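Local coordinates for sensor-type histidine kinase PrrB (Mycobacterium tuberculosis, PDB 1YSR), which uses ATP to phosphorylate a histidine as sensor kinase of the PrrB/PrrA two-component system, this chain being its C-terminal ATP-binding domain, at residues Glu79-Asp84 with Gly139-Leu144. Residues are numbered along the deposited sequence; the frame is centred on the assembly and turned at random.
Sequences EIAIDD and GARLVL
Ile80 and Ile82 pair with Leu144 and Leu142 through antiparallel backbone hydrogen bonds, joining two neighbouring inner strands, 77-84 and 140-147, in the mixed sheet of the GHKL-type (Bergerat) ATP-binding fold. Each hydrogen-bonded pair uses both N-H groups and both carbonyls. Ala81 and Val143 turn their N-H and C=O groups away from each other, to Ser70 and Ser131 of the flanking strands. At the strand end, Asp84, which opens the D-x-G-x-G (G1) motif and as in related kinases probably faces the adenine of ATP, uses its N-H, carbonyl and carboxylate at once. Its N donates to Ala140 O and its O accepts Gly139 N; with CG between the backbone N and the carbonyl carbon (chi1 69°), the carboxylate lies beside Ala140, whose N meets OD1 from above the carboxylate plane, and OD1 also accepts Gly86 N. On the face bearing Ala81 and Val143, the extended Arg141 lies alongside Asp83, whose OD2 offers its syn lone pair to Arg141 NH1 at 2.9 Å. Glu79 OE2 makes a longer salt bridge to Arg141 NH2. Asp83 OD1 turns to Ser135, Arg141 NE to Glu133 and Glu79 OE1 to Arg145. Ala81 CB sits over one guanidinium face, 3.2 Å from Arg141 NH1.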
ATOM      1  N   GLU A  79      -4.674 -10.393  11.944  1.00 33.55           N
ATOM      2  CA  GLU A  79      -4.604  -9.684  13.209  1.00 36.13           C
ATOM      3  C   GLU A  79      -3.263  -8.977  13.081  1.00 34.72           C
ATOM      4  O   GLU A  79      -2.233  -9.625  12.945  1.00 37.25           O
ATOM      5  CB  GLU A  79      -4.644 -10.700  14.361  1.00 35.77           C
ATOM      6  CG  GLU A  79      -4.173 -10.261  15.727  1.00 41.04           C
ATOM      7  CD  GLU A  79      -4.364 -11.382  16.759  1.00 40.51           C
ATOM      8  OE1 GLU A  79      -5.541 -11.799  16.944  1.00 44.78           O
ATOM      9  OE2 GLU A  79      -3.355 -11.841  17.354  1.00 49.75           O
ATOM     10  N   ILE A  80      -3.317  -7.657  13.004  1.00 32.96           N
ATOM     11  CA  ILE A  80      -2.142  -6.799  12.937  1.00 31.22           C
ATOM     12  C   ILE A  80      -1.906  -6.298  14.364  1.00 30.93           C
ATOM     13  O   ILE A  80      -2.838  -5.897  15.045  1.00 30.70           O
ATOM     14  CB  ILE A  80      -2.454  -5.577  12.056  1.00 30.49           C
ATOM     15  CG1 ILE A  80      -2.701  -6.033  10.600  1.00 33.45           C
ATOM     16  CG2 ILE A  80      -1.316  -4.490  12.120  1.00 29.35           C
ATOM     17  CD1 ILE A  80      -3.351  -4.960   9.720  1.00 39.39           C
ATOM     18  N   ALA A  81      -0.673  -6.315  14.836  1.00 29.13           N
ATOM     19  CA  ALA A  81      -0.418  -5.786  16.198  1.00 27.57           C
ATOM     20  C   ALA A  81       0.726  -4.832  16.198  1.00 28.42           C
ATOM     21  O   ALA A  81       1.703  -5.057  15.480  1.00 27.90           O
ATOM     22  CB  ALA A  81      -0.105  -6.979  17.176  1.00 29.33           C
ATOM     23  N   ILE A  82       0.593  -3.748  16.960  1.00 27.78           N
ATOM     24  CA  ILE A  82       1.710  -2.804  17.124  1.00 27.54           C
ATOM     25  C   ILE A  82       2.006  -2.865  18.618  1.00 27.00           C
ATOM     26  O   ILE A  82       1.164  -2.450  19.458  1.00 26.59           O
ATOM     27  CB  ILE A  82       1.337  -1.360  16.691  1.00 27.38           C
ATOM     28  CG1 ILE A  82       0.946  -1.334  15.180  1.00 29.61           C
ATOM     29  CG2 ILE A  82       2.469  -0.477  16.907  1.00 25.77           C
ATOM     30  CD1 ILE A  82      -0.522  -1.156  14.887  1.00 32.69           C
ATOM     31  N   ASP A  83       3.082  -3.573  18.951  1.00 27.10           N
ATOM     32  CA  ASP A  83       3.513  -3.739  20.377  1.00 26.39           C
ATOM     33  C   ASP A  83       4.599  -2.737  20.764  1.00 26.00           C
ATOM     34  O   ASP A  83       5.487  -2.493  19.960  1.00 27.19           O
ATOM     35  CB  ASP A  83       4.107  -5.165  20.539  1.00 25.87           C
ATOM     36  CG  ASP A  83       3.059  -6.196  20.755  1.00 30.43           C
ATOM     37  OD1 ASP A  83       2.649  -6.359  21.918  1.00 32.92           O
ATOM     38  OD2 ASP A  83       2.667  -6.865  19.769  1.00 34.68           O
ATOM     39  N   ASP A  84       4.544  -2.116  21.948  1.00 25.60           N
ATOM     40  CA  ASP A  84       5.598  -1.164  22.313  1.00 26.09           C
ATOM     41  C   ASP A  84       6.046  -1.394  23.787  1.00 27.64           C
ATOM     42  O   ASP A  84       5.379  -2.121  24.543  1.00 26.28           O
ATOM     43  CB  ASP A  84       5.208   0.309  22.051  1.00 28.38           C
ATOM     44  CG  ASP A  84       4.113   0.800  22.999  1.00 30.35           C
ATOM     45  OD1 ASP A  84       4.337   0.881  24.228  1.00 30.97           O
ATOM     46  OD2 ASP A  84       2.998   1.094  22.537  1.00 27.60           O
ATOM     47  N   GLY A 139       4.554  -2.152  27.215  1.00 31.83           N
ATOM     48  CA  GLY A 139       3.736  -1.002  26.966  1.00 29.85           C
ATOM     49  C   GLY A 139       2.386  -1.415  26.410  1.00 30.22           C
ATOM     50  O   GLY A 139       1.739  -2.292  26.937  1.00 30.00           O
ATOM     51  N   ALA A 140       1.952  -0.723  25.357  1.00 28.52           N
ATOM     52  CA  ALA A 140       0.667  -1.021  24.751  1.00 28.53           C
ATOM     53  C   ALA A 140       0.835  -2.045  23.626  1.00 27.43           C
ATOM     54  O   ALA A 140       1.892  -2.092  22.987  1.00 28.49           O
ATOM     55  CB  ALA A 140       0.094   0.266  24.210  1.00 28.80           C
ATOM     56  N   ARG A 141      -0.215  -2.834  23.383  1.00 28.39           N
ATOM     57  CA  ARG A 141      -0.321  -3.651  22.220  1.00 28.63           C
ATOM     58  C   ARG A 141      -1.645  -3.210  21.557  1.00 31.23           C
ATOM     59  O   ARG A 141      -2.751  -3.389  22.141  1.00 29.06           O
ATOM     60  CB  ARG A 141      -0.396  -5.113  22.647  1.00 28.69           C
ATOM     61  CG  ARG A 141      -0.663  -6.088  21.533  1.00 29.05           C
ATOM     62  CD  ARG A 141      -0.269  -7.510  21.998  1.00 41.03           C
ATOM     63  NE  ARG A 141      -1.077  -8.479  21.301  1.00 42.45           N
ATOM     64  CZ  ARG A 141      -0.696  -9.077  20.193  1.00 44.09           C
ATOM     65  NH1 ARG A 141       0.497  -8.821  19.698  1.00 43.15           N
ATOM     66  NH2 ARG A 141      -1.503  -9.950  19.602  1.00 48.39           N
ATOM     67  N   LEU A 142      -1.542  -2.580  20.390  1.00 30.60           N
ATOM     68  CA  LEU A 142      -2.741  -2.211  19.658  1.00 30.54           C
ATOM     69  C   LEU A 142      -2.981  -3.257  18.598  1.00 30.87           C
ATOM     70  O   LEU A 142      -2.091  -3.530  17.781  1.00 30.72           O
ATOM     71  CB  LEU A 142      -2.551  -0.844  18.994  1.00 30.25           C
ATOM     72  CG  LEU A 142      -3.595  -0.259  18.016  1.00 34.21           C
ATOM     73  CD1 LEU A 142      -4.925  -0.274  18.534  1.00 32.51           C
ATOM     74  CD2 LEU A 142      -3.183   1.154  17.795  1.00 35.06           C
ATOM     75  N   VAL A 143      -4.187  -3.826  18.591  1.00 29.99           N
ATOM     76  CA  VAL A 143      -4.479  -4.926  17.748  1.00 30.54           C
ATOM     77  C   VAL A 143      -5.596  -4.556  16.805  1.00 32.46           C
ATOM     78  O   VAL A 143      -6.659  -4.119  17.232  1.00 32.16           O
ATOM     79  CB  VAL A 143      -4.913  -6.212  18.509  1.00 33.46           C
ATOM     80  CG1 VAL A 143      -4.964  -7.338  17.509  1.00 32.26           C
ATOM     81  CG2 VAL A 143      -3.926  -6.590  19.572  1.00 34.68           C
ATOM     82  N   LEU A 144      -5.351  -4.721  15.515  1.00 30.31           N
ATOM     83  CA  LEU A 144      -6.424  -4.432  14.524  1.00 32.18           C
ATOM     84  C   LEU A 144      -6.795  -5.733  13.960  1.00 31.47           C
ATOM     85  O   LEU A 144      -5.938  -6.433  13.472  1.00 31.72           O
ATOM     86  CB  LEU A 144      -5.903  -3.624  13.366  1.00 32.72           C
ATOM     87  CG  LEU A 144      -5.366  -2.238  13.488  1.00 39.14           C
ATOM     88  CD1 LEU A 144      -5.839  -1.535  12.217  1.00 46.12           C
ATOM     89  CD2 LEU A 144      -5.865  -1.571  14.716  1.00 52.22           C
TER